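PDB 3GZA: putative alpha-L-fucosidase from Bacteroides thetaiotaomicron VPI-5482, which probably hydrolyses alpha-L-fucosidic linkages, releasing L-fucose from glycans. Local coordinates for residues R275-R280 with N292-N297; K69-K74 with Q331-M336; E381-Y386 with L423-S428; E375-G380 with V405-I410. All blocks are in the same frame, centred on the assembly; numbering follows the deposited sequence.

Contacts 1 and 2 belong to the TIM barrel, contacts 3 and 4 to the beta-sandwich that follows it. Within the barrel, contact 2 is buried and made by small apolar side chains against helix backbone, without a conventional hydrogen bond, whereas contact 1 lies nearer the surface and relies on amide and backbone hydrogen bonds. Contact 2 lies on helix 327-344, and from there Arg332 bonds the carbonyl of Tyr294 in contact 1. In the sandwich, contact 3 joins two strands of one sheet, with Gln385 and Glu427 on one face and Ile383 packed on Val425 on the other. Contact 4 is more deeply buried; its Glu375 carboxylate receives the backbone N-H groups of Arg382 and Ile383 from contact 3.

Contact 1 (R275-R280 with N292-N297); sequences RGANGR and NIYPLN
Asn292 holds the type I' beta turn Ala277-Arg280 at two points, within the loop that leads from strand 264-273 of the TIM barrel to helix 296-304. Its backbone carbonyl accepts the N-H of the turn's first residue, with Ala277 N to Asn292 O at 3.0 Å. Its side chain, CG anti to the carbonyl carbon (chi1 -62°), carries OD1 to a nearly straight bond from Asn278 ND2 to Asn292 OD1 (2.9 Å, 166° at the hydrogen), on a lone pair in the carbonyl plane although the amides stand 73° apart. Asparagine suits position 278 because it tolerates the positive phi of the turn. Asn292 ND2 is bonded to Asp289, which also receives the guanidinium of Arg280, and the CG of that arginine packs 3.6 Å from Asn292 ND2. The Tyr294 ring lies against the Gly276 peptide, with Gly276 CA 3.9 Å from the ring centroid in a CH-pi contact. Glycine fits there since a CB would collide with Tyr294 CE2. With an alanine in place of Tyr294, the Gly276 peptide would probably lose its aromatic cover and a gap would open beside the turn. Ala277 CB lies 3.6 Å from Ile293 O and 4.2 Å from Pro295 CD.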
loop_
_atom_site.group_PDB
_atom_site.type_symbol
_atom_site.label_atom_id
_atom_site.label_comp_id
_atom_site.label_asym_id
_atom_site.label_seq_id
_atom_site.Cartn_x
_atom_site.Cartn_y
_atom_site.Cartn_z
ATOM N N ARG A 275 -23.641 -20.429 -4.337
ATOM C CA ARG A 275 -22.900 -21.369 -5.135
ATOM C C ARG A 275 -22.308 -22.464 -4.248
ATOM O O ARG A 275 -21.074 -22.561 -4.015
ATOM C CB ARG A 275 -21.837 -20.653 -5.919
ATOM C CG ARG A 275 -22.443 -19.803 -7.033
ATOM C CD ARG A 275 -21.423 -18.966 -7.795
ATOM N NE ARG A 275 -22.046 -18.443 -9.019
ATOM C CZ ARG A 275 -21.433 -18.262 -10.190
ATOM N NH1 ARG A 275 -20.128 -18.455 -10.327
ATOM N NH2 ARG A 275 -22.139 -17.871 -11.248
ATOM N N GLY A 276 -23.217 -23.309 -3.763
ATOM C CA GLY A 276 -22.859 -24.374 -2.828
ATOM C C GLY A 276 -23.232 -25.777 -3.254
ATOM O O GLY A 276 -23.154 -26.694 -2.453
ATOM N N ALA A 277 -23.634 -25.988 -4.507
ATOM C CA ALA A 277 -24.002 -27.277 -5.005
ATOM C C ALA A 277 -22.826 -28.019 -5.649
ATOM O O ALA A 277 -21.780 -27.444 -5.891
ATOM C CB ALA A 277 -25.163 -27.131 -6.074
ATOM N N ASN A 278 -23.037 -29.308 -5.840
ATOM C CA ASN A 278 -22.159 -30.196 -6.571
ATOM C C ASN A 278 -20.765 -30.264 -5.983
ATOM O O ASN A 278 -19.794 -30.479 -6.693
ATOM C CB ASN A 278 -22.103 -29.732 -8.035
ATOM C CG ASN A 278 -23.500 -29.684 -8.678
ATOM O OD1 ASN A 278 -24.314 -30.568 -8.461
ATOM N ND2 ASN A 278 -23.770 -28.643 -9.474
ATOM N N GLY A 279 -20.698 -30.100 -4.666
ATOM C CA GLY A 279 -19.410 -30.232 -3.966
ATOM C C GLY A 279 -18.630 -28.964 -3.836
ATOM O O GLY A 279 -17.494 -28.965 -3.320
ATOM N N ARG A 280 -19.189 -27.858 -4.332
ATOM C CA ARG A 280 -18.586 -26.546 -4.207
ATOM C C ARG A 280 -19.182 -25.775 -3.025
ATOM O O ARG A 280 -20.177 -26.184 -2.429
ATOM C CB ARG A 280 -18.771 -25.749 -5.493
ATOM C CG ARG A 280 -18.206 -26.457 -6.692
ATOM C CD ARG A 280 -16.697 -26.297 -6.810
ATOM N NE ARG A 280 -16.295 -24.957 -7.229
ATOM C CZ ARG A 280 -15.108 -24.399 -7.016
ATOM N NH1 ARG A 280 -14.176 -25.002 -6.288
ATOM N NH2 ARG A 280 -14.891 -23.184 -7.433
ATOM N N ASN A 292 -23.301 -24.457 -10.325
ATOM C CA ASN A 292 -23.105 -24.868 -8.952
ATOM C C ASN A 292 -23.920 -24.049 -7.987
ATOM O O ASN A 292 -23.755 -24.136 -6.805
ATOM C CB ASN A 292 -21.627 -24.882 -8.635
ATOM C CG ASN A 292 -20.900 -25.893 -9.513
ATOM O OD1 ASN A 292 -21.444 -26.939 -9.852
ATOM N ND2 ASN A 292 -19.659 -25.595 -9.881
ATOM N N ILE A 293 -24.849 -23.271 -8.540
ATOM C CA ILE A 293 -25.840 -22.589 -7.710
ATOM C C ILE A 293 -26.802 -23.621 -7.103
ATOM O O ILE A 293 -27.108 -24.624 -7.722
ATOM C CB ILE A 293 -26.676 -21.535 -8.499
ATOM C CG1 ILE A 293 -27.324 -22.130 -9.720
ATOM C CG2 ILE A 293 -25.765 -20.346 -8.871
ATOM C CD1 ILE A 293 -28.236 -21.146 -10.523
ATOM N N TYR A 294 -27.202 -23.426 -5.843
ATOM C CA TYR A 294 -28.130 -24.359 -5.235
ATOM C C TYR A 294 -29.462 -24.421 -5.952
ATOM O O TYR A 294 -29.991 -23.384 -6.343
ATOM C CB TYR A 294 -28.415 -23.978 -3.768
ATOM C CG TYR A 294 -27.411 -24.505 -2.731
ATOM C CD1 TYR A 294 -27.198 -25.844 -2.609
ATOM C CD2 TYR A 294 -26.723 -23.651 -1.920
ATOM C CE1 TYR A 294 -26.304 -26.351 -1.691
ATOM C CE2 TYR A 294 -25.847 -24.123 -0.979
ATOM C CZ TYR A 294 -25.640 -25.473 -0.860
ATOM O OH TYR A 294 -24.768 -26.009 0.118
ATOM N N PRO A 295 -30.000 -25.626 -6.156
ATOM C CA PRO A 295 -31.368 -25.742 -6.636
ATOM C C PRO A 295 -32.377 -25.047 -5.737
ATOM O O PRO A 295 -32.166 -24.902 -4.509
ATOM C CB PRO A 295 -31.612 -27.260 -6.615
ATOM C CG PRO A 295 -30.311 -27.818 -6.755
ATOM C CD PRO A 295 -29.351 -26.959 -6.105
ATOM N N LEU A 296 -33.490 -24.639 -6.333
ATOM C CA LEU A 296 -34.559 -24.000 -5.577
ATOM C C LEU A 296 -35.050 -24.863 -4.419
ATOM O O LEU A 296 -35.288 -24.336 -3.332
ATOM C CB LEU A 296 -35.734 -23.681 -6.532
ATOM C CG LEU A 296 -36.984 -23.067 -5.867
ATOM C CD1 LEU A 296 -36.665 -21.747 -5.262
ATOM C CD2 LEU A 296 -38.164 -22.980 -6.837
ATOM N N ASN A 297 -35.183 -26.172 -4.610
ATOM C CA ASN A 297 -35.686 -27.047 -3.560
ATOM C C ASN A 297 -34.741 -27.043 -2.349
ATOM O O ASN A 297 -35.186 -26.986 -1.195
ATOM C CB ASN A 297 -35.977 -28.473 -4.040
#

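Contact 2 (K69-K74 with Q331-M336); sequences KAAGCK and QRLKEM
Ala71 and Ala70 press against one turn of helix 327-344 at Leu333 and Lys334, joining the end of helix 61-69 to the last helix of the TIM barrel. The apolar contacts are made by small groups. Ala71 CB sits 3.8 Å from Leu333 CD2, while Ala70 CB rests 3.8 Å from Lys334 CA, so the methyl meets the helix backbone itself. Leu333 carries its branch on inward to Leu315 and Leu317 of strand 312-317, and Met336, a selenomethionine, packs on Met22. The closest approach to a polar atom is a CA-H...O contact, Ala71 CA to Leu333 O at 3.2 Å. Charged groups turn elsewhere: the chain of Lys334 leaves with CG anti to the backbone N (chi1 176°) and its NZ pairs with Asp338. On another side of the helix, Glu335 OE1 takes Arg332 NE in a salt bridge of 2.8 Å and Glu335 OE2 accepts Gln331 NE2. Gly72 ends helix 61-69 in a Schellman motif, its positive phi suiting glycine, and turns the chain toward strand 75-79. Since no conventional hydrogen bond spans the two segments, their fit probably depends on shape, and the small alanine side chains probably help the backbones approach, Ala71 CA to Leu333 CA 4.7 Å.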
loop_
_atom_site.group_PDB
_atom_site.type_symbol
_atom_site.label_atom_id
_atom_site.label_comp_id
_atom_site.label_asym_id
_atom_site.label_seq_id
_atom_site.Cartn_x
_atom_site.Cartn_y
_atom_site.Cartn_z
ATOM N N LYS A 69 -32.827 -8.476 -3.881
ATOM C CA LYS A 69 -34.153 -8.117 -3.497
ATOM C C LYS A 69 -35.161 -9.131 -3.981
ATOM O O LYS A 69 -36.117 -9.444 -3.280
ATOM C CB LYS A 69 -34.506 -6.717 -4.031
ATOM C CG LYS A 69 -35.906 -6.264 -3.707
ATOM C CD LYS A 69 -36.119 -4.804 -4.088
ATOM C CE LYS A 69 -37.489 -4.301 -3.641
ATOM N NZ LYS A 69 -37.765 -2.914 -4.092
ATOM N N ALA A 70 -34.926 -9.672 -5.172
ATOM C CA ALA A 70 -35.875 -10.645 -5.755
ATOM C C ALA A 70 -35.998 -11.931 -4.949
ATOM O O ALA A 70 -36.960 -12.683 -5.124
ATOM C CB ALA A 70 -35.505 -10.964 -7.203
ATOM N N ALA A 71 -34.997 -12.207 -4.113
ATOM C CA ALA A 71 -35.022 -13.399 -3.253
ATOM C C ALA A 71 -35.754 -13.179 -1.946
ATOM O O ALA A 71 -36.100 -14.130 -1.266
ATOM C CB ALA A 71 -33.587 -13.892 -3.011
ATOM N N GLY A 72 -36.032 -11.923 -1.623
ATOM C CA GLY A 72 -36.567 -11.557 -0.334
ATOM C C GLY A 72 -35.580 -10.844 0.587
ATOM O O GLY A 72 -35.956 -10.523 1.708
ATOM N N CYS A 73 -34.362 -10.575 0.130
ATOM C CA CYS A 73 -33.350 -9.898 0.962
ATOM C C CYS A 73 -33.776 -8.474 1.299
ATOM O O CYS A 73 -34.289 -7.743 0.429
ATOM C CB CYS A 73 -32.005 -9.848 0.224
ATOM S SG CYS A 73 -31.412 -11.522 -0.109
ATOM N N LYS A 74 -33.615 -8.120 2.580
ATOM C CA LYS A 74 -33.985 -6.806 3.099
ATOM C C LYS A 74 -32.765 -5.943 3.406
ATOM O O LYS A 74 -32.904 -4.744 3.713
ATOM C CB LYS A 74 -34.932 -6.913 4.311
ATOM C CG LYS A 74 -36.225 -7.629 3.993
ATOM C CD LYS A 74 -37.036 -6.901 2.937
ATOM C CE LYS A 74 -38.359 -7.619 2.659
ATOM N NZ LYS A 74 -39.183 -7.699 3.863
ATOM N N GLN A 331 -31.622 -15.387 -11.703
ATOM C CA GLN A 331 -32.872 -16.093 -11.970
ATOM C C GLN A 331 -33.209 -16.985 -10.779
ATOM O O GLN A 331 -34.343 -17.050 -10.385
ATOM C CB GLN A 331 -32.788 -16.873 -13.267
ATOM C CG GLN A 331 -33.946 -17.782 -13.571
ATOM C CD GLN A 331 -35.289 -17.055 -13.655
ATOM O OE1 GLN A 331 -35.368 -15.868 -14.013
ATOM N NE2 GLN A 331 -36.355 -17.779 -13.340
ATOM N N ARG A 332 -32.228 -17.706 -10.249
ATOM C CA ARG A 332 -32.467 -18.602 -9.101
ATOM C C ARG A 332 -32.947 -17.836 -7.873
ATOM O O ARG A 332 -33.782 -18.316 -7.110
ATOM C CB ARG A 332 -31.197 -19.378 -8.735
ATOM C CG ARG A 332 -31.339 -20.374 -7.607
ATOM C CD ARG A 332 -32.461 -21.436 -7.858
ATOM N NE ARG A 332 -32.569 -21.947 -9.237
ATOM C CZ ARG A 332 -31.760 -22.852 -9.784
ATOM N NH1 ARG A 332 -30.725 -23.339 -9.116
ATOM N NH2 ARG A 332 -31.924 -23.210 -11.033
ATOM N N LEU A 333 -32.343 -16.682 -7.645
ATOM C CA LEU A 333 -32.752 -15.788 -6.585
ATOM C C LEU A 333 -34.207 -15.368 -6.748
ATOM O O LEU A 333 -34.961 -15.379 -5.769
ATOM C CB LEU A 333 -31.827 -14.575 -6.522
ATOM C CG LEU A 333 -30.421 -14.864 -6.000
ATOM C CD1 LEU A 333 -29.442 -13.710 -6.305
ATOM C CD2 LEU A 333 -30.373 -15.218 -4.481
ATOM N N LYS A 334 -34.595 -15.003 -7.960
ATOM C CA LYS A 334 -35.981 -14.621 -8.217
ATOM C C LYS A 334 -36.894 -15.802 -7.925
ATOM O O LYS A 334 -37.967 -15.663 -7.302
ATOM C CB LYS A 334 -36.141 -14.148 -9.652
ATOM C CG LYS A 334 -37.595 -13.834 -10.005
ATOM C CD LYS A 334 -37.680 -13.562 -11.479
ATOM C CE LYS A 334 -39.060 -13.132 -11.916
ATOM N NZ LYS A 334 -40.024 -14.246 -11.858
ATOM N N GLU A 335 -36.497 -16.986 -8.394
ATOM C CA GLU A 335 -37.286 -18.182 -8.141
ATOM C C GLU A 335 -37.490 -18.416 -6.618
ATOM O O GLU A 335 -38.574 -18.842 -6.196
ATOM C CB GLU A 335 -36.640 -19.407 -8.782
ATOM C CG GLU A 335 -36.648 -19.414 -10.309
ATOM C CD GLU A 335 -35.782 -20.463 -10.930
ATOM O OE1 GLU A 335 -35.132 -21.234 -10.195
ATOM O OE2 GLU A 335 -35.748 -20.498 -12.201
HETATM N N MSE A 336 -36.450 -18.179 -5.819
HETATM C CA MSE A 336 -36.521 -18.340 -4.349
HETATM C C MSE A 336 -37.549 -17.389 -3.728
HETATM O O MSE A 336 -38.418 -17.802 -2.978
HETATM C CB MSE A 336 -35.167 -18.117 -3.728
HETATM C CG MSE A 336 -35.150 -18.413 -2.268
HETATM SE SE MSE A 336 -33.453 -18.124 -1.480
HETATM C CE MSE A 336 -33.768 -18.763 0.266
#

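Contact 3 (E381-Y386 with L423-S428); sequences ERIRQY and LTVSES
Glu427 reaches across its neighbouring antiparallel strand, over Arg384 and Gln385. Its CG stands anti to the backbone N (chi1 -168°) and the chain runs extended, which lays the whole side chain along those two residues. Glu427 CB packs 3.6 Å from Gln385 CB, CG meets Arg384 CB at 3.9 Å, and the carboxyl carbon CD comes to 3.7 Å from that same Arg384 CB. At the tip, Glu427 OE2 accepts a hydrogen bond from a water at 2.8 Å, which accepts one from Arg384 NH1, so the two charged groups are bridged by water rather than paired directly. OE1 lies on the side of Gln385, whose two conformers leave that end less certain. Beneath the side chain, Glu427 O receives both Arg384 N (2.9 Å) and Gln385 N (3.1 Å), the two donors coming from the same face of the carbonyl plane. Gln385 O faces both Ser426 N and Glu427 N, though these bonds are weak. On the face that carries Ile383 and Val425, these two side chains cross at about a right angle, Ile383 CG1 to Val425 CG2 3.9 Å, branched residues that suit a strand facing a core. Ser426 and Glu427 both opposing Gln385 make a classic beta bulge, here in one of the two antiparallel sheets of a beta-sandwich consistent with an F5/8 type C domain.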
loop_
_atom_site.group_PDB
_atom_site.type_symbol
_atom_site.label_atom_id
_atom_site.label_comp_id
_atom_site.label_asym_id
_atom_site.label_seq_id
_atom_site.Cartn_x
_atom_site.Cartn_y
_atom_site.Cartn_z
ATOM N N GLU A 381 -38.431 -13.975 24.115
ATOM C CA GLU A 381 -38.783 -15.341 23.808
ATOM C C GLU A 381 -39.469 -15.897 25.043
ATOM O O GLU A 381 -38.841 -16.369 26.004
ATOM C CB GLU A 381 -37.527 -16.107 23.348
ATOM C CG GLU A 381 -37.231 -15.702 21.917
ATOM C CD GLU A 381 -35.861 -16.046 21.384
ATOM O OE1 GLU A 381 -35.055 -16.682 22.115
ATOM O OE2 GLU A 381 -35.606 -15.663 20.226
ATOM N N ARG A 382 -40.801 -15.841 25.026
ATOM C CA ARG A 382 -41.595 -16.267 26.170
ATOM C C ARG A 382 -42.032 -17.709 26.102
ATOM O O ARG A 382 -42.152 -18.371 27.117
ATOM C CB ARG A 382 -42.834 -15.374 26.309
ATOM C CG ARG A 382 -42.452 -13.931 26.366
ATOM C CD ARG A 382 -43.615 -12.996 26.537
ATOM N NE ARG A 382 -43.138 -11.656 26.876
ATOM C CZ ARG A 382 -43.839 -10.766 27.580
ATOM N NH1 ARG A 382 -45.051 -11.040 28.023
ATOM N NH2 ARG A 382 -43.318 -9.582 27.870
ATOM N N ILE A 383 -42.295 -18.186 24.892
ATOM C CA ILE A 383 -42.755 -19.542 24.664
ATOM C C ILE A 383 -41.600 -20.517 24.895
ATOM O O ILE A 383 -40.500 -20.303 24.383
ATOM C CB ILE A 383 -43.313 -19.699 23.209
ATOM C CG1 ILE A 383 -44.610 -18.884 23.050
ATOM C CG2 ILE A 383 -43.600 -21.195 22.859
ATOM C CD1 ILE A 383 -45.132 -18.885 21.588
ATOM N N ARG A 384 -41.840 -21.532 25.726
ATOM C CA ARG A 384 -40.843 -22.570 26.011
ATOM C C ARG A 384 -41.251 -23.941 25.538
ATOM O O ARG A 384 -40.388 -24.759 25.284
ATOM C CB ARG A 384 -40.529 -22.602 27.505
ATOM C CG ARG A 384 -39.695 -21.407 27.966
ATOM C CD ARG A 384 -38.345 -21.396 27.316
ATOM N NE ARG A 384 -37.519 -20.288 27.789
ATOM C CZ ARG A 384 -36.816 -20.301 28.908
ATOM N NH1 ARG A 384 -36.878 -21.339 29.749
ATOM N NH2 ARG A 384 -36.093 -19.222 29.230
ATOM N N GLN A 385 -42.551 -24.224 25.484
ATOM C CA GLN A 385 -43.055 -25.510 24.987
ATOM C C GLN A 385 -44.403 -25.230 24.337
ATOM O O GLN A 385 -45.221 -24.524 24.914
ATOM C CB GLN A 385 -43.273 -26.521 26.122
ATOM C CG GLN A 385 -42.019 -27.021 26.885
ATOM C CD GLN A 385 -41.178 -28.036 26.123
ATOM O OE1 GLN A 385 -41.653 -28.696 25.202
ATOM N NE2 GLN A 385 -39.928 -28.197 26.544
ATOM N N TYR A 386 -44.631 -25.775 23.143
ATOM C CA TYR A 386 -45.927 -25.607 22.481
ATOM C C TYR A 386 -46.324 -26.835 21.682
ATOM O O TYR A 386 -45.500 -27.680 21.339
ATOM C CB TYR A 386 -45.935 -24.394 21.543
ATOM C CG TYR A 386 -45.087 -24.607 20.315
ATOM C CD1 TYR A 386 -45.606 -25.251 19.181
ATOM C CD2 TYR A 386 -43.745 -24.200 20.269
ATOM C CE1 TYR A 386 -44.814 -25.482 18.069
ATOM C CE2 TYR A 386 -42.981 -24.412 19.171
ATOM C CZ TYR A 386 -43.502 -25.048 18.069
ATOM O OH TYR A 386 -42.728 -25.265 16.951
ATOM N N LEU A 423 -53.156 -23.835 18.749
ATOM C CA LEU A 423 -51.819 -23.674 19.323
ATOM C C LEU A 423 -51.962 -23.575 20.838
ATOM O O LEU A 423 -52.700 -22.736 21.336
ATOM C CB LEU A 423 -51.199 -22.391 18.798
ATOM C CG LEU A 423 -49.874 -21.944 19.438
ATOM C CD1 LEU A 423 -48.755 -22.929 19.136
ATOM C CD2 LEU A 423 -49.564 -20.570 18.926
ATOM N N THR A 424 -51.291 -24.465 21.556
ATOM C CA THR A 424 -51.273 -24.441 23.015
ATOM C C THR A 424 -49.828 -24.244 23.458
ATOM O O THR A 424 -48.952 -25.003 23.048
ATOM C CB THR A 424 -51.771 -25.744 23.608
ATOM O OG1 THR A 424 -53.097 -25.993 23.123
ATOM C CG2 THR A 424 -51.781 -25.669 25.119
ATOM N N VAL A 425 -49.588 -23.211 24.249
ATOM C CA VAL A 425 -48.265 -22.952 24.829
ATOM C C VAL A 425 -48.353 -23.550 26.246
ATOM O O VAL A 425 -49.000 -22.978 27.133
ATOM C CB VAL A 425 -47.961 -21.445 24.882
ATOM C CG1 VAL A 425 -46.587 -21.166 25.559
ATOM C CG2 VAL A 425 -47.981 -20.834 23.477
ATOM N N SER A 426 -47.777 -24.735 26.432
ATOM C CA SER A 426 -47.824 -25.429 27.724
ATOM C C SER A 426 -46.807 -24.940 28.761
ATOM O O SER A 426 -47.001 -25.158 29.968
ATOM C CB SER A 426 -47.656 -26.923 27.519
ATOM O OG SER A 426 -46.511 -27.191 26.762
ATOM N N GLU A 427 -45.719 -24.322 28.289
ATOM C CA GLU A 427 -44.706 -23.775 29.167
ATOM C C GLU A 427 -44.306 -22.426 28.613
ATOM O O GLU A 427 -44.061 -22.287 27.418
ATOM C CB GLU A 427 -43.483 -24.704 29.253
ATOM C CG GLU A 427 -42.502 -24.332 30.380
ATOM C CD GLU A 427 -41.118 -25.003 30.258
ATOM O OE1 GLU A 427 -41.005 -26.069 29.592
ATOM O OE2 GLU A 427 -40.136 -24.443 30.828
ATOM N N SER A 428 -44.234 -21.420 29.477
ATOM C CA SER A 428 -43.808 -20.080 29.078
ATOM C C SER A 428 -43.285 -19.336 30.301
ATOM O O SER A 428 -43.715 -19.599 31.436
ATOM C CB SER A 428 -44.955 -19.312 28.389
ATOM O OG SER A 428 -46.085 -19.236 29.251
HETATM O O HOH W 1 -37.858 -24.316 29.199
HETATM O O HOH W 2 -39.075 -27.396 28.692
#

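Contact 4 (E375-G380 with V405-I410); sequences ENIKNG and VGHKRI
Where strand 366-375 ends in the beta-sandwich, Glu375 binds Gly406 of the loop leading into strand 409-418, its antiparallel neighbour in the sheet. The backbone bond runs from Glu375 N to Gly406 O (2.9 Å), nearly along the C=O axis. The return bond uses the side chain: Gly406 N donates to Glu375 OE1 at 2.8 Å, on the anti lone pair of that oxygen. Both polar groups of the glycine are therefore held by one residue. Glu375 can do this because CG lies beside its own backbone N (chi1 -67°) and the chain then extends, passing Gly406 O with CB and reaching Val405 CG1 with CG at 4.0 Å. A water adds a third link, donating to Glu375 OE1 and accepting from Val405 N. The second oxygen, OE2, receives the backbone N-H groups of Arg382 and Ile383, so this buried carboxylate is surrounded by donors, which would be expected to favour its charged form. An alanine here is likely to leave the Gly406, Arg382 and Ile383 N-H groups without their acceptor in a buried place. Gly406 suits its position because its phi is positive. Beside it, Ile377 turns its CD1 onto the loop, 3.9 Å from Gly406 C, while Ile377 and His407 both touch helix 15-20 of the barrel domain. His407 NE2 bonds Glu21, and its ND1 lies 2.8 Å from a second water, which accepts the N-H of Ile377, with Ile377 N at 3.2 Å from it.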
loop_
_atom_site.group_PDB
_atom_site.type_symbol
_atom_site.label_atom_id
_atom_site.label_comp_id
_atom_site.label_asym_id
_atom_site.label_seq_id
_atom_site.Cartn_x
_atom_site.Cartn_y
_atom_site.Cartn_z
ATOM N N GLU A 375 -43.685 -14.736 17.639
ATOM C CA GLU A 375 -43.803 -13.955 18.853
ATOM C C GLU A 375 -43.469 -12.494 18.527
ATOM O O GLU A 375 -42.820 -12.217 17.525
ATOM C CB GLU A 375 -42.850 -14.456 19.936
ATOM C CG GLU A 375 -43.163 -15.823 20.459
ATOM C CD GLU A 375 -42.244 -16.242 21.602
ATOM O OE1 GLU A 375 -41.192 -16.808 21.273
ATOM O OE2 GLU A 375 -42.604 -16.033 22.811
ATOM N N ASN A 376 -43.951 -11.568 19.370
ATOM C CA ASN A 376 -43.593 -10.151 19.265
ATOM C C ASN A 376 -42.175 -10.059 19.888
ATOM O O ASN A 376 -42.008 -9.931 21.097
ATOM C CB ASN A 376 -44.592 -9.280 20.033
ATOM C CG ASN A 376 -44.561 -7.848 19.600
ATOM O OD1 ASN A 376 -43.829 -7.478 18.697
ATOM N ND2 ASN A 376 -45.405 -7.037 20.218
ATOM N N ILE A 377 -41.171 -10.211 19.041
ATOM C CA ILE A 377 -39.785 -10.327 19.487
ATOM C C ILE A 377 -39.260 -9.207 20.402
ATOM O O ILE A 377 -38.413 -9.462 21.267
ATOM C CB ILE A 377 -38.838 -10.590 18.291
ATOM C CG1 ILE A 377 -37.567 -11.355 18.758
ATOM C CG2 ILE A 377 -38.556 -9.310 17.517
ATOM C CD1 ILE A 377 -37.894 -12.682 19.416
ATOM N N LYS A 378 -39.796 -7.993 20.276
ATOM C CA LYS A 378 -39.406 -6.906 21.167
ATOM C C LYS A 378 -39.655 -7.236 22.650
ATOM O O LYS A 378 -39.009 -6.682 23.526
ATOM C CB LYS A 378 -40.088 -5.588 20.808
ATOM C CG LYS A 378 -41.518 -5.502 21.184
ATOM C CD LYS A 378 -42.056 -4.094 20.934
ATOM C CE LYS A 378 -42.198 -3.854 19.440
ATOM N N ASN A 379 -40.631 -8.101 22.914
ATOM C CA ASN A 379 -40.962 -8.537 24.257
ATOM C C ASN A 379 -40.337 -9.866 24.705
ATOM O O ASN A 379 -40.675 -10.368 25.766
ATOM C CB ASN A 379 -42.479 -8.529 24.411
ATOM C CG ASN A 379 -43.054 -7.131 24.241
ATOM O OD1 ASN A 379 -42.443 -6.152 24.651
ATOM N ND2 ASN A 379 -44.207 -7.039 23.626
ATOM N N GLY A 380 -39.417 -10.396 23.908
ATOM C CA GLY A 380 -38.644 -11.593 24.273
ATOM C C GLY A 380 -39.171 -12.914 23.787
ATOM O O GLY A 380 -40.196 -12.969 23.114
ATOM N N VAL A 405 -39.919 -20.396 19.606
ATOM C CA VAL A 405 -40.627 -19.773 18.508
ATOM C C VAL A 405 -39.824 -18.531 18.123
ATOM O O VAL A 405 -39.214 -18.497 17.060
ATOM C CB VAL A 405 -42.090 -19.483 18.863
ATOM C CG1 VAL A 405 -42.720 -18.685 17.748
ATOM C CG2 VAL A 405 -42.855 -20.773 19.098
ATOM N N GLY A 406 -39.801 -17.517 18.972
ATOM C CA GLY A 406 -39.048 -16.306 18.688
ATOM C C GLY A 406 -39.712 -15.538 17.562
ATOM O O GLY A 406 -40.959 -15.548 17.458
ATOM N N HIS A 407 -38.915 -14.963 16.675
ATOM C CA HIS A 407 -39.431 -14.127 15.610
ATOM C C HIS A 407 -40.292 -14.895 14.617
ATOM O O HIS A 407 -41.347 -14.411 14.221
ATOM C CB HIS A 407 -38.315 -13.381 14.908
ATOM C CG HIS A 407 -38.806 -12.650 13.707
ATOM N ND1 HIS A 407 -39.588 -11.526 13.826
ATOM C CD2 HIS A 407 -38.772 -12.967 12.388
ATOM C CE1 HIS A 407 -39.946 -11.134 12.613
ATOM N NE2 HIS A 407 -39.494 -12.002 11.736
ATOM N N LYS A 408 -39.866 -16.114 14.266
ATOM C CA LYS A 408 -40.620 -16.927 13.334
ATOM C C LYS A 408 -40.292 -18.398 13.436
ATOM O O LYS A 408 -39.130 -18.771 13.513
ATOM C CB LYS A 408 -40.399 -16.467 11.890
ATOM C CG LYS A 408 -41.229 -17.206 10.823
ATOM C CD LYS A 408 -41.135 -16.481 9.491
ATOM C CE LYS A 408 -42.150 -15.299 9.367
ATOM N NZ LYS A 408 -42.079 -14.655 8.000
ATOM N N ARG A 409 -41.345 -19.209 13.386
ATOM C CA ARG A 409 -41.260 -20.647 13.427
ATOM C C ARG A 409 -42.094 -21.115 12.263
ATOM O O ARG A 409 -43.280 -20.732 12.178
ATOM C CB ARG A 409 -41.871 -21.200 14.719
ATOM C CG ARG A 409 -41.844 -22.734 14.863
ATOM C CD ARG A 409 -40.469 -23.234 15.116
ATOM N NE ARG A 409 -40.398 -24.685 15.124
ATOM C CZ ARG A 409 -39.669 -25.435 14.308
ATOM N NH1 ARG A 409 -38.943 -24.930 13.328
ATOM N NH2 ARG A 409 -39.696 -26.748 14.454
ATOM N N ILE A 410 -41.509 -21.957 11.408
ATOM C CA ILE A 410 -42.272 -22.595 10.327
ATOM C C ILE A 410 -42.349 -24.049 10.690
ATOM O O ILE A 410 -41.327 -24.670 10.911
ATOM C CB ILE A 410 -41.618 -22.394 8.936
ATOM C CG1 ILE A 410 -41.629 -20.905 8.572
ATOM C CG2 ILE A 410 -42.373 -23.202 7.798
ATOM C CD1 ILE A 410 -40.782 -20.517 7.369
HETATM O O HOH W 3 -39.696 -18.943 22.106
HETATM O O HOH W 4 -41.251 -10.549 15.826
#